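PDB 6OYC: glycosylation Associate Protein 2 from Streptococcus agalactiae serotype V, which probably takes part, in a complex with Gap1 and Gap3, in the glycosylation and accessory Sec-dependent secretion of serine-rich surface adhesins. Local coordinates for residues Leu64-Gln68 with Tyr88-His93; Tyr131-Gln136 with Pro256-Asn261; Leu158-Phe164 with Gly248-Leu254; Asn385-Ile391 with Phe448-Ala454. All coordinates share one frame; numbering follows the deposited sequence.

Contact 1 (Leu64-Gln68 with Tyr88-His93)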
# COMPACT_ATOMS: atom_id res chain seq x y z
N LEU B 64 -9.71 22.35 -5.76
CA LEU B 64 -10.61 21.91 -6.82
C LEU B 64 -10.54 22.92 -7.96
O LEU B 64 -10.94 24.08 -7.80
CB LEU B 64 -12.04 21.75 -6.32
CG LEU B 64 -13.01 21.42 -7.46
CD1 LEU B 64 -12.58 20.16 -8.21
CD2 LEU B 64 -14.43 21.31 -6.94
N LEU B 65 -10.05 22.48 -9.10
CA LEU B 65 -9.87 23.34 -10.26
C LEU B 65 -10.96 23.00 -11.27
O LEU B 65 -10.98 21.89 -11.82
CB LEU B 65 -8.47 23.16 -10.85
CG LEU B 65 -7.31 23.51 -9.91
CD1 LEU B 65 -5.93 23.25 -10.56
CD2 LEU B 65 -7.41 24.96 -9.43
N THR B 66 -11.87 23.93 -11.51
CA THR B 66 -13.01 23.62 -12.36
C THR B 66 -12.90 24.18 -13.77
O THR B 66 -13.80 23.92 -14.58
CB THR B 66 -14.32 24.11 -11.72
OG1 THR B 66 -14.24 25.53 -11.49
CG2 THR B 66 -14.60 23.38 -10.39
N GLU B 67 -11.83 24.92 -14.11
CA GLU B 67 -11.68 25.51 -15.44
C GLU B 67 -10.60 24.79 -16.24
O GLU B 67 -9.72 24.12 -15.69
CB GLU B 67 -11.33 27.00 -15.37
CG GLU B 67 -12.17 27.79 -14.40
CD GLU B 67 -13.65 27.67 -14.71
OE1 GLU B 67 -14.03 27.87 -15.89
OE2 GLU B 67 -14.43 27.37 -13.78
N GLN B 68 -10.66 24.94 -17.56
CA GLN B 68 -9.67 24.27 -18.40
C GLN B 68 -8.29 24.91 -18.25
O GLN B 68 -7.28 24.21 -18.14
CB GLN B 68 -10.09 24.28 -19.86
CG GLN B 68 -8.96 23.83 -20.74
CD GLN B 68 -9.43 23.21 -22.02
OE1 GLN B 68 -9.11 22.05 -22.31
NE2 GLN B 68 -10.18 23.96 -22.81
N TYR B 88 -9.02 18.10 -11.08
CA TYR B 88 -9.12 18.77 -12.36
C TYR B 88 -9.96 17.89 -13.27
O TYR B 88 -9.87 16.66 -13.17
CB TYR B 88 -7.72 19.00 -12.94
CG TYR B 88 -7.65 19.69 -14.28
CD1 TYR B 88 -7.57 21.08 -14.37
CD2 TYR B 88 -7.62 18.95 -15.47
CE1 TYR B 88 -7.50 21.72 -15.60
CE2 TYR B 88 -7.54 19.59 -16.72
CZ TYR B 88 -7.48 20.98 -16.77
OH TYR B 88 -7.41 21.63 -17.97
N PRO B 89 -10.80 18.46 -14.14
CA PRO B 89 -11.74 17.63 -14.89
C PRO B 89 -11.02 16.64 -15.80
O PRO B 89 -10.02 16.97 -16.45
CB PRO B 89 -12.55 18.65 -15.70
CG PRO B 89 -12.39 19.92 -14.95
CD PRO B 89 -10.99 19.89 -14.43
N LYS B 90 -11.52 15.40 -15.80
CA LYS B 90 -10.98 14.38 -16.69
C LYS B 90 -11.18 14.78 -18.15
O LYS B 90 -10.33 14.48 -18.99
CB LYS B 90 -11.62 13.02 -16.38
CG LYS B 90 -11.30 11.93 -17.41
CD LYS B 90 -11.67 10.52 -16.94
CE LYS B 90 -10.43 9.72 -16.48
NZ LYS B 90 -9.49 9.37 -17.60
N ASP B 91 -12.27 15.48 -18.45
CA ASP B 91 -12.66 15.80 -19.82
C ASP B 91 -12.00 17.06 -20.37
O ASP B 91 -12.38 17.52 -21.45
CB ASP B 91 -14.19 15.93 -19.92
CG ASP B 91 -14.73 17.22 -19.25
OD1 ASP B 91 -13.96 17.96 -18.61
OD2 ASP B 91 -15.96 17.49 -19.36
N LYS B 92 -11.05 17.65 -19.65
CA LYS B 92 -10.39 18.86 -20.10
C LYS B 92 -8.95 18.55 -20.47
O LYS B 92 -8.30 17.72 -19.83
CB LYS B 92 -10.45 19.94 -19.03
CG LYS B 92 -11.83 20.52 -18.79
CD LYS B 92 -12.40 21.17 -20.05
CE LYS B 92 -13.84 21.64 -19.84
NZ LYS B 92 -14.57 21.94 -21.11
N HIS B 93 -8.45 19.21 -21.52
CA HIS B 93 -7.06 19.08 -21.94
C HIS B 93 -6.26 20.28 -21.46
O HIS B 93 -6.52 21.41 -21.87
CB HIS B 93 -6.93 18.95 -23.46
CG HIS B 93 -5.52 18.69 -23.90
ND1 HIS B 93 -4.94 17.44 -23.82
CD2 HIS B 93 -4.56 19.53 -24.36
CE1 HIS B 93 -3.69 17.52 -24.24
NE2 HIS B 93 -3.43 18.78 -24.57
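The ring of Tyr-88 lies across the loop that follows strand 62-65, its edge toward CB of Leu-65 and O of Gln-68. Both segments leave the C-terminal ends of neighbouring strands in the five-stranded parallel sheet, of order 2-1-3-4-5, near the N terminus of the chain. CG of Tyr-88 stands anti to the backbone N (chi1 180°), which carries the phenol along the departing chain as far as Gln-68. There OH donates to O of Gln-68 over 2.6 Å, in the carbonyl plane and on a lone pair. At the near end of the ring, CD1 touches CB of Leu-65 at 4.2 Å, close to the ring plane. CE1 of Tyr-88 comes within 3.3 Å of O of Glu-67, obliquely. One ring face carries CD of the next residue, Pro-89, and this same CD packs against O of Leu-65 at 3.3 Å. The proline opens a type I turn ending at Lys-92, whose chain bends at chi2 and brings CD to 3.9 Å from CB of Gln-68, the two side chains crossing at about a right angle. Thr-66 and Glu-67 turn from the partner segment: OG1 of Thr-66 donates to OE2 of Glu-67, which also accepts from N of Glu-13. Leu-102 of helix 96-104 packs on both Leu-65 and Tyr-88. At the far end the extended side chain of Gln-68 reaches past the turn, where N of His-93 donates to OE1 (3.0 Å, 133°); the bond is weak and doubtful, as OE1 also crowds O of His-93 at 2.7 Å.

Contact 2 (Tyr131-Gln136 with Pro256-Asn261)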
# COMPACT_ATOMS: atom_id res chain seq x y z
N TYR B 131 -5.05 2.77 7.33
CA TYR B 131 -5.22 1.57 8.15
C TYR B 131 -5.83 0.43 7.36
O TYR B 131 -6.70 0.63 6.50
CB TYR B 131 -6.09 1.80 9.39
CG TYR B 131 -5.99 0.63 10.37
CD1 TYR B 131 -4.78 0.34 11.01
CD2 TYR B 131 -7.07 -0.22 10.60
CE1 TYR B 131 -4.66 -0.74 11.89
CE2 TYR B 131 -6.97 -1.30 11.49
CZ TYR B 131 -5.76 -1.55 12.13
OH TYR B 131 -5.63 -2.62 13.00
N GLY B 132 -5.39 -0.77 7.68
CA GLY B 132 -6.04 -1.98 7.23
C GLY B 132 -5.64 -3.12 8.14
O GLY B 132 -4.65 -3.04 8.87
N GLU B 133 -6.45 -4.18 8.11
CA GLU B 133 -6.10 -5.41 8.81
C GLU B 133 -6.91 -6.55 8.22
O GLU B 133 -7.83 -6.34 7.42
CB GLU B 133 -6.31 -5.28 10.33
CG GLU B 133 -7.75 -5.31 10.78
CD GLU B 133 -7.87 -5.20 12.31
OE1 GLU B 133 -7.17 -4.38 12.92
OE2 GLU B 133 -8.68 -5.93 12.91
N LYS B 134 -6.54 -7.76 8.60
CA LYS B 134 -7.10 -8.98 8.03
C LYS B 134 -7.92 -9.74 9.07
O LYS B 134 -7.54 -9.81 10.24
CB LYS B 134 -5.98 -9.89 7.48
CG LYS B 134 -5.49 -9.50 6.09
CD LYS B 134 -4.10 -10.00 5.81
CE LYS B 134 -3.04 -9.08 6.43
NZ LYS B 134 -1.68 -9.58 6.10
N LEU B 135 -9.07 -10.25 8.64
CA LEU B 135 -9.78 -11.31 9.36
C LEU B 135 -9.30 -12.62 8.75
O LEU B 135 -9.60 -12.92 7.58
CB LEU B 135 -11.29 -11.14 9.23
CG LEU B 135 -11.89 -10.02 10.09
CD1 LEU B 135 -11.67 -8.63 9.46
CD2 LEU B 135 -13.35 -10.25 10.31
N GLN B 136 -8.51 -13.36 9.52
CA GLN B 136 -7.90 -14.60 9.06
C GLN B 136 -8.90 -15.76 9.12
O GLN B 136 -9.87 -15.74 9.90
CB GLN B 136 -6.66 -14.93 9.91
CG GLN B 136 -5.57 -13.85 9.88
CD GLN B 136 -4.81 -13.82 8.54
OE1 GLN B 136 -5.01 -14.67 7.67
NE2 GLN B 136 -3.96 -12.83 8.38
N PRO B 256 -7.34 -14.56 3.46
CA PRO B 256 -7.70 -13.48 4.38
C PRO B 256 -8.82 -12.62 3.82
O PRO B 256 -8.93 -12.40 2.61
CB PRO B 256 -6.40 -12.67 4.50
CG PRO B 256 -5.32 -13.57 3.98
CD PRO B 256 -5.97 -14.43 2.95
N LEU B 257 -9.65 -12.11 4.73
CA LEU B 257 -10.59 -11.04 4.42
C LEU B 257 -9.97 -9.74 4.90
O LEU B 257 -9.78 -9.54 6.11
CB LEU B 257 -11.95 -11.30 5.08
CG LEU B 257 -12.89 -10.10 5.19
CD1 LEU B 257 -13.32 -9.65 3.79
CD2 LEU B 257 -14.13 -10.43 6.03
N HIS B 258 -9.64 -8.85 3.96
CA HIS B 258 -9.04 -7.55 4.27
C HIS B 258 -10.13 -6.53 4.53
O HIS B 258 -11.12 -6.47 3.80
CB HIS B 258 -8.18 -7.05 3.12
CG HIS B 258 -7.07 -7.97 2.73
ND1 HIS B 258 -5.78 -7.80 3.18
CD2 HIS B 258 -7.05 -9.05 1.92
CE1 HIS B 258 -5.01 -8.74 2.67
NE2 HIS B 258 -5.76 -9.51 1.90
N ARG B 259 -9.89 -5.67 5.52
CA ARG B 259 -10.72 -4.49 5.71
C ARG B 259 -9.84 -3.26 5.88
O ARG B 259 -8.84 -3.31 6.59
CB ARG B 259 -11.66 -4.66 6.91
CG ARG B 259 -10.97 -4.76 8.27
CD ARG B 259 -11.11 -3.43 8.96
NE ARG B 259 -10.74 -3.51 10.36
CZ ARG B 259 -10.54 -2.46 11.14
NH1 ARG B 259 -10.68 -1.23 10.64
NH2 ARG B 259 -10.21 -2.62 12.40
N ARG B 260 -10.20 -2.16 5.21
CA ARG B 260 -9.33 -0.99 5.09
C ARG B 260 -10.13 0.29 5.24
O ARG B 260 -11.30 0.37 4.85
CB ARG B 260 -8.59 -0.98 3.73
CG ARG B 260 -7.60 -2.13 3.57
CD ARG B 260 -7.16 -2.36 2.12
NE ARG B 260 -6.38 -3.60 2.03
CZ ARG B 260 -6.39 -4.41 0.98
NH1 ARG B 260 -7.13 -4.11 -0.08
NH2 ARG B 260 -5.66 -5.51 0.98
N ASN B 261 -9.48 1.32 5.80
CA ASN B 261 -10.01 2.68 5.67
C ASN B 261 -9.88 3.08 4.20
O ASN B 261 -8.77 3.13 3.66
CB ASN B 261 -9.25 3.65 6.56
CG ASN B 261 -9.41 3.37 8.07
OD1 ASN B 261 -10.11 2.43 8.49
ND2 ASN B 261 -8.75 4.18 8.88
O HOH W 1 -6.35 3.78 4.68
O HOH W 2 -11.04 -5.80 11.95
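Tyr-131 meets Asn-261 and Arg-259 at the start of an antiparallel ladder. Its O accepts from N of Asn-261, and water 1 links its N to O of Asn-261. The phenol edge points at one face of the Arg-259 guanidinium, CE2 3.6 Å from NH2 with the planes 63° apart. CA of Gly-132 comes 4.0 Å from CG of its pair partner Arg-260. Glu-133 exchanges two backbone bonds with Arg-259, that from N of Arg-259 to O of Glu-133 being nearly straight (2.9 Å, 172°). With CG of Arg-259 between backbone N and carbonyl carbon (chi1 66°) and a bend at chi2, the guanidinium reaches Glu-133 and Tyr-131. OE1 of Glu-133 lies 3.6 Å from NH2 of Arg-259, well out of the guanidinium plane, a purely electrostatic salt bridge; water 2 joins OE2 to NE. Lys-134 lies alongside His-258, its CG over one imidazole face, 3.4 Å from ND1, while its NZ donates to O of Leu-331. ND1 of His-258 is hydrogen-bonded to OE2 of Glu-308. Leu-135 closes the ladder with two bonds to Leu-257, CB to CB 4.2 Å, and OE1 of Gln-136, which accepts from ND2 of Asn-156, lies near the Pro-256 ring. Strand 132-135 edges strand 251-262, whose other side pairs with strand 185-195; strand 168-180 packs on the Leu-135, Leu-257 and Arg-259 face, and strand 283-289 on His-258 and Arg-260.

Contact 3 (Leu158-Phe164 with Gly248-Leu254)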
# COMPACT_ATOMS: atom_id res chain seq x y z
N LEU B 158 -8.37 -21.59 3.72
CA LEU B 158 -9.36 -22.61 4.04
C LEU B 158 -9.98 -23.11 2.75
O LEU B 158 -10.36 -22.31 1.88
CB LEU B 158 -10.44 -22.07 4.98
CG LEU B 158 -11.72 -22.90 5.10
CD1 LEU B 158 -11.43 -24.32 5.58
CD2 LEU B 158 -12.71 -22.20 6.05
N GLU B 159 -10.07 -24.43 2.63
CA GLU B 159 -10.50 -25.10 1.42
C GLU B 159 -11.73 -25.94 1.76
O GLU B 159 -11.67 -26.80 2.64
CB GLU B 159 -9.37 -25.97 0.88
CG GLU B 159 -9.48 -26.37 -0.56
CD GLU B 159 -8.27 -27.16 -1.02
OE1 GLU B 159 -7.37 -27.40 -0.18
OE2 GLU B 159 -8.24 -27.55 -2.20
N LEU B 160 -12.83 -25.67 1.06
CA LEU B 160 -14.08 -26.40 1.23
C LEU B 160 -14.45 -27.04 -0.09
O LEU B 160 -14.42 -26.38 -1.13
CB LEU B 160 -15.20 -25.47 1.69
CG LEU B 160 -14.81 -24.73 2.97
CD1 LEU B 160 -15.45 -23.35 3.05
CD2 LEU B 160 -15.20 -25.59 4.16
N GLU B 161 -14.81 -28.32 -0.04
CA GLU B 161 -15.19 -29.04 -1.25
C GLU B 161 -16.41 -29.91 -1.00
O GLU B 161 -16.46 -30.65 -0.01
CB GLU B 161 -14.02 -29.89 -1.75
CG GLU B 161 -14.34 -30.70 -2.99
CD GLU B 161 -13.10 -31.38 -3.56
OE1 GLU B 161 -12.05 -31.41 -2.87
OE2 GLU B 161 -13.19 -31.88 -4.70
N GLY B 162 -17.39 -29.83 -1.90
CA GLY B 162 -18.55 -30.71 -1.85
C GLY B 162 -19.76 -30.08 -2.53
O GLY B 162 -19.62 -29.33 -3.50
N GLN B 163 -20.93 -30.42 -2.00
CA GLN B 163 -22.19 -29.87 -2.47
C GLN B 163 -22.70 -28.84 -1.49
O GLN B 163 -22.86 -29.13 -0.30
CB GLN B 163 -23.23 -30.97 -2.66
CG GLN B 163 -22.66 -32.17 -3.43
CD GLN B 163 -23.25 -32.31 -4.82
OE1 GLN B 163 -23.63 -31.33 -5.45
NE2 GLN B 163 -23.31 -33.55 -5.32
N PHE B 164 -23.00 -27.64 -1.99
CA PHE B 164 -23.36 -26.51 -1.15
C PHE B 164 -24.83 -26.15 -1.18
O PHE B 164 -25.28 -25.38 -0.34
CB PHE B 164 -22.50 -25.29 -1.53
CG PHE B 164 -21.03 -25.54 -1.33
CD1 PHE B 164 -20.45 -25.32 -0.08
CD2 PHE B 164 -20.26 -26.08 -2.34
CE1 PHE B 164 -19.11 -25.60 0.13
CE2 PHE B 164 -18.92 -26.36 -2.13
CZ PHE B 164 -18.34 -26.12 -0.90
N GLY B 248 -24.26 -24.97 -5.40
CA GLY B 248 -23.58 -25.73 -6.42
C GLY B 248 -22.59 -26.73 -5.85
O GLY B 248 -22.67 -27.16 -4.70
N LYS B 249 -21.62 -27.10 -6.68
CA LYS B 249 -20.68 -28.15 -6.35
C LYS B 249 -19.29 -27.77 -6.84
O LYS B 249 -19.14 -27.25 -7.95
CB LYS B 249 -21.14 -29.48 -6.95
CG LYS B 249 -20.01 -30.45 -7.31
CD LYS B 249 -19.72 -31.47 -6.20
CE LYS B 249 -18.44 -32.32 -6.44
NZ LYS B 249 -17.13 -31.65 -6.21
N GLY B 250 -18.30 -28.03 -6.03
CA GLY B 250 -16.92 -27.79 -6.39
C GLY B 250 -16.12 -27.42 -5.15
O GLY B 250 -16.32 -27.97 -4.07
N ILE B 251 -15.20 -26.47 -5.34
CA ILE B 251 -14.20 -26.12 -4.33
C ILE B 251 -14.19 -24.62 -4.14
O ILE B 251 -14.16 -23.86 -5.11
CB ILE B 251 -12.80 -26.60 -4.73
CG1 ILE B 251 -12.78 -28.12 -4.89
CG2 ILE B 251 -11.78 -26.17 -3.67
CD1 ILE B 251 -11.42 -28.65 -5.27
N VAL B 252 -14.23 -24.19 -2.88
CA VAL B 252 -13.96 -22.81 -2.50
C VAL B 252 -12.67 -22.81 -1.70
O VAL B 252 -12.51 -23.65 -0.80
CB VAL B 252 -15.11 -22.23 -1.65
CG1 VAL B 252 -14.98 -20.72 -1.52
CG2 VAL B 252 -16.46 -22.63 -2.22
N LYS B 253 -11.75 -21.92 -2.04
CA LYS B 253 -10.55 -21.66 -1.24
C LYS B 253 -10.65 -20.22 -0.76
O LYS B 253 -10.67 -19.30 -1.58
CB LYS B 253 -9.26 -21.85 -2.04
CG LYS B 253 -8.99 -23.26 -2.52
CD LYS B 253 -7.48 -23.47 -2.73
CE LYS B 253 -7.16 -24.82 -3.39
NZ LYS B 253 -7.48 -24.88 -4.85
N LEU B 254 -10.70 -20.03 0.55
CA LEU B 254 -10.78 -18.70 1.14
C LEU B 254 -9.43 -18.32 1.74
O LEU B 254 -8.80 -19.12 2.43
CB LEU B 254 -11.84 -18.67 2.23
CG LEU B 254 -13.24 -18.99 1.70
CD1 LEU B 254 -14.19 -19.24 2.85
CD2 LEU B 254 -13.75 -17.85 0.82
O HOH W 3 -25.25 -28.61 -3.96
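Leu-158 to Phe-164 and Gly-248 to Leu-254 run antiparallel, with hydrogen-bonded pairs at Leu-158/Leu-254, Leu-160/Val-252 and Gly-162/Gly-250, and a seventh bond from N of Phe-164 to O of Gly-248 (2.8 Å). The ribbon turns a corner at Gly-162 and at Gly-248 to Gly-250, with positive phi at all three glycines. On one face Leu-160 and Leu-254 meet through their CD1 atoms at 4.3 Å. Phe-164 brings its ring edge to O of Gly-250, CE2 at 3.6 Å, and CZ to CG2 of Val-252 at 4.2 Å. Leu-171 and Leu-172 of strand 168-180 join this apolar layer, consistent with the core of a beta sandwich. The other face is mixed. Glu-159, its CG anti to the backbone N (chi1 -161°) and its chain extended, lies side by side with Lys-253, OE2 reaching CE at 3.2 Å but NZ only at 3.8 Å, a long salt bridge. Glu-161 crosses Ile-251 obliquely, laying its carboxylate carbon CD 3.5 Å from CG1. Hydrophobic packing on one face and a long Glu-159 to Lys-253 link on the other, with Lys-253 finding its stronger partner in Glu-195, suggest that the seven backbone bonds do most of the holding.

Contact 4 (Asn385-Ile391 with Phe448-Ala454)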
# COMPACT_ATOMS: atom_id res chain seq x y z
N ASN B 385 18.41 -3.39 -12.55
CA ASN B 385 19.78 -2.88 -12.64
C ASN B 385 19.87 -1.47 -12.04
O ASN B 385 20.23 -0.52 -12.74
CB ASN B 385 20.27 -2.89 -14.09
CG ASN B 385 21.79 -2.84 -14.19
OD1 ASN B 385 22.48 -2.46 -13.26
ND2 ASN B 385 22.30 -3.23 -15.35
N PRO B 386 19.52 -1.31 -10.77
CA PRO B 386 19.49 0.04 -10.18
C PRO B 386 20.89 0.57 -9.94
O PRO B 386 21.90 -0.14 -9.93
CB PRO B 386 18.74 -0.17 -8.87
CG PRO B 386 19.10 -1.57 -8.47
CD PRO B 386 19.17 -2.34 -9.77
N HIS B 387 20.94 1.88 -9.70
CA HIS B 387 22.19 2.51 -9.30
C HIS B 387 22.68 1.98 -7.96
O HIS B 387 23.88 1.71 -7.78
CB HIS B 387 22.01 4.02 -9.22
CG HIS B 387 23.25 4.73 -8.79
ND1 HIS B 387 24.36 4.84 -9.59
CD2 HIS B 387 23.56 5.34 -7.62
CE1 HIS B 387 25.30 5.51 -8.95
NE2 HIS B 387 24.84 5.83 -7.75
N ALA B 388 21.78 1.82 -7.00
CA ALA B 388 22.17 1.45 -5.65
C ALA B 388 21.05 0.66 -4.98
O ALA B 388 19.87 0.86 -5.26
CB ALA B 388 22.52 2.69 -4.83
N ILE B 389 21.46 -0.22 -4.07
CA ILE B 389 20.57 -1.00 -3.24
C ILE B 389 21.06 -0.83 -1.81
O ILE B 389 22.14 -1.32 -1.46
CB ILE B 389 20.55 -2.48 -3.65
CG1 ILE B 389 19.84 -2.62 -4.99
CG2 ILE B 389 19.90 -3.33 -2.58
CD1 ILE B 389 19.88 -4.02 -5.54
N ILE B 390 20.30 -0.10 -1.00
CA ILE B 390 20.63 0.14 0.40
C ILE B 390 19.76 -0.80 1.23
O ILE B 390 18.53 -0.64 1.28
CB ILE B 390 20.40 1.60 0.80
CG1 ILE B 390 21.19 2.54 -0.10
CG2 ILE B 390 20.72 1.82 2.27
CD1 ILE B 390 20.89 4.01 0.15
N ILE B 391 20.37 -1.76 1.90
CA ILE B 391 19.60 -2.75 2.64
C ILE B 391 20.24 -2.99 4.00
O ILE B 391 21.46 -2.87 4.17
CB ILE B 391 19.48 -4.06 1.84
CG1 ILE B 391 20.83 -4.43 1.21
CG2 ILE B 391 18.43 -3.92 0.75
CD1 ILE B 391 20.85 -5.85 0.62
N PHE B 448 23.21 -6.56 -12.26
CA PHE B 448 23.58 -5.52 -11.30
C PHE B 448 24.78 -4.70 -11.78
O PHE B 448 25.61 -4.26 -10.98
CB PHE B 448 23.85 -6.13 -9.93
CG PHE B 448 22.65 -6.78 -9.32
CD1 PHE B 448 22.28 -8.07 -9.69
CD2 PHE B 448 21.86 -6.10 -8.41
CE1 PHE B 448 21.16 -8.68 -9.14
CE2 PHE B 448 20.74 -6.69 -7.86
CZ PHE B 448 20.39 -7.98 -8.21
N SER B 449 24.86 -4.47 -13.10
CA SER B 449 26.00 -3.75 -13.65
C SER B 449 26.09 -2.32 -13.11
O SER B 449 27.17 -1.84 -12.78
CB SER B 449 25.94 -3.75 -15.18
OG SER B 449 24.94 -2.88 -15.67
N ASN B 450 24.94 -1.64 -12.99
CA ASN B 450 24.91 -0.28 -12.48
C ASN B 450 25.05 -0.21 -10.97
O ASN B 450 25.16 0.90 -10.44
CB ASN B 450 23.60 0.40 -12.87
CG ASN B 450 23.56 0.80 -14.33
OD1 ASN B 450 24.60 0.94 -14.97
ND2 ASN B 450 22.35 1.00 -14.86
N THR B 451 25.06 -1.34 -10.26
CA THR B 451 24.64 -1.39 -8.86
C THR B 451 25.81 -1.40 -7.88
O THR B 451 26.77 -2.15 -8.04
CB THR B 451 23.77 -2.62 -8.58
OG1 THR B 451 22.84 -2.82 -9.65
CG2 THR B 451 23.01 -2.43 -7.29
N THR B 452 25.68 -0.59 -6.82
CA THR B 452 26.47 -0.69 -5.60
C THR B 452 25.57 -1.09 -4.43
O THR B 452 24.43 -0.63 -4.35
CB THR B 452 27.15 0.65 -5.29
OG1 THR B 452 27.82 1.15 -6.46
CG2 THR B 452 28.14 0.51 -4.14
N PHE B 453 26.07 -1.93 -3.52
CA PHE B 453 25.28 -2.38 -2.37
C PHE B 453 25.78 -1.75 -1.08
O PHE B 453 26.95 -1.91 -0.73
CB PHE B 453 25.31 -3.91 -2.23
CG PHE B 453 24.57 -4.64 -3.31
CD1 PHE B 453 25.19 -4.91 -4.52
CD2 PHE B 453 23.27 -5.06 -3.12
CE1 PHE B 453 24.51 -5.59 -5.53
CE2 PHE B 453 22.59 -5.74 -4.12
CZ PHE B 453 23.21 -6.01 -5.32
N ALA B 454 24.90 -1.05 -0.39
CA ALA B 454 25.14 -0.62 0.98
C ALA B 454 24.41 -1.60 1.89
O ALA B 454 23.18 -1.69 1.84
CB ALA B 454 24.64 0.80 1.23
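Ile-389 is the main bump of this parallel pairing, wedged between two phenyl rings and a threonine methyl. Its CD1 meets the edge of Phe-448, 3.6 Å from CE2, and approaches Phe-453 obliquely, also through CE2, at 3.5 Å. CG1 lies beside the backbone N (chi1 -70°), which aims this branch into the hollow while CG2 rests along CD2 of Phe-453. CG2 of Thr-451 closes the hollow, touching CG1 of Ile-389 and sitting over one face of the Phe-453 ring. On the reverse face Ala-454 offers a shallow seat: its CB receives CG1 of Ile-390 at 4.1 Å. Before the strands begin, the amide of Asn-385 plugs the type I turn from Phe-448 to Thr-451. OD1 accepts from N of Asn-450 on an in-plane lone pair (2.6 Å), and ND2 donates to OG of Ser-449 at 2.7 Å, OG lying 6° out of the amide plane; with a bond at each end, rotation of the amide is fixed. OG1 of Thr-451 donates to O of Pro-386 over 2.9 Å. The pair belongs to the alpha/beta-hydrolase-like sheet: strand 365-370 flanks strand 388-392 on its other side, helix 372-381 packs on Ile-389 and Ile-391, and helix 495-514 on Ala-388, Ile-390 and Ala-454.

From the N terminus, contact 1 closes first, a short loop of 19 residues joining two adjacent strands of the N-terminal parallel sheet. The chain then enters the beta-rich middle region. Contact 2 opens at 131-136 and waits for 256-261; within that long excursion contact 3 opens at 158-164 and closes at 248-254, just before contact 2 does. The two share strand 251-262, which pairs with strand 157-165 early and with strand 132-135 later; the centres of contacts 2 and 3 are about 23 Å apart. Contact 4 follows in series, joining two strands of the C-terminal mixed sheet across a largely helical connection, its centre about 34 Å from that of contact 2.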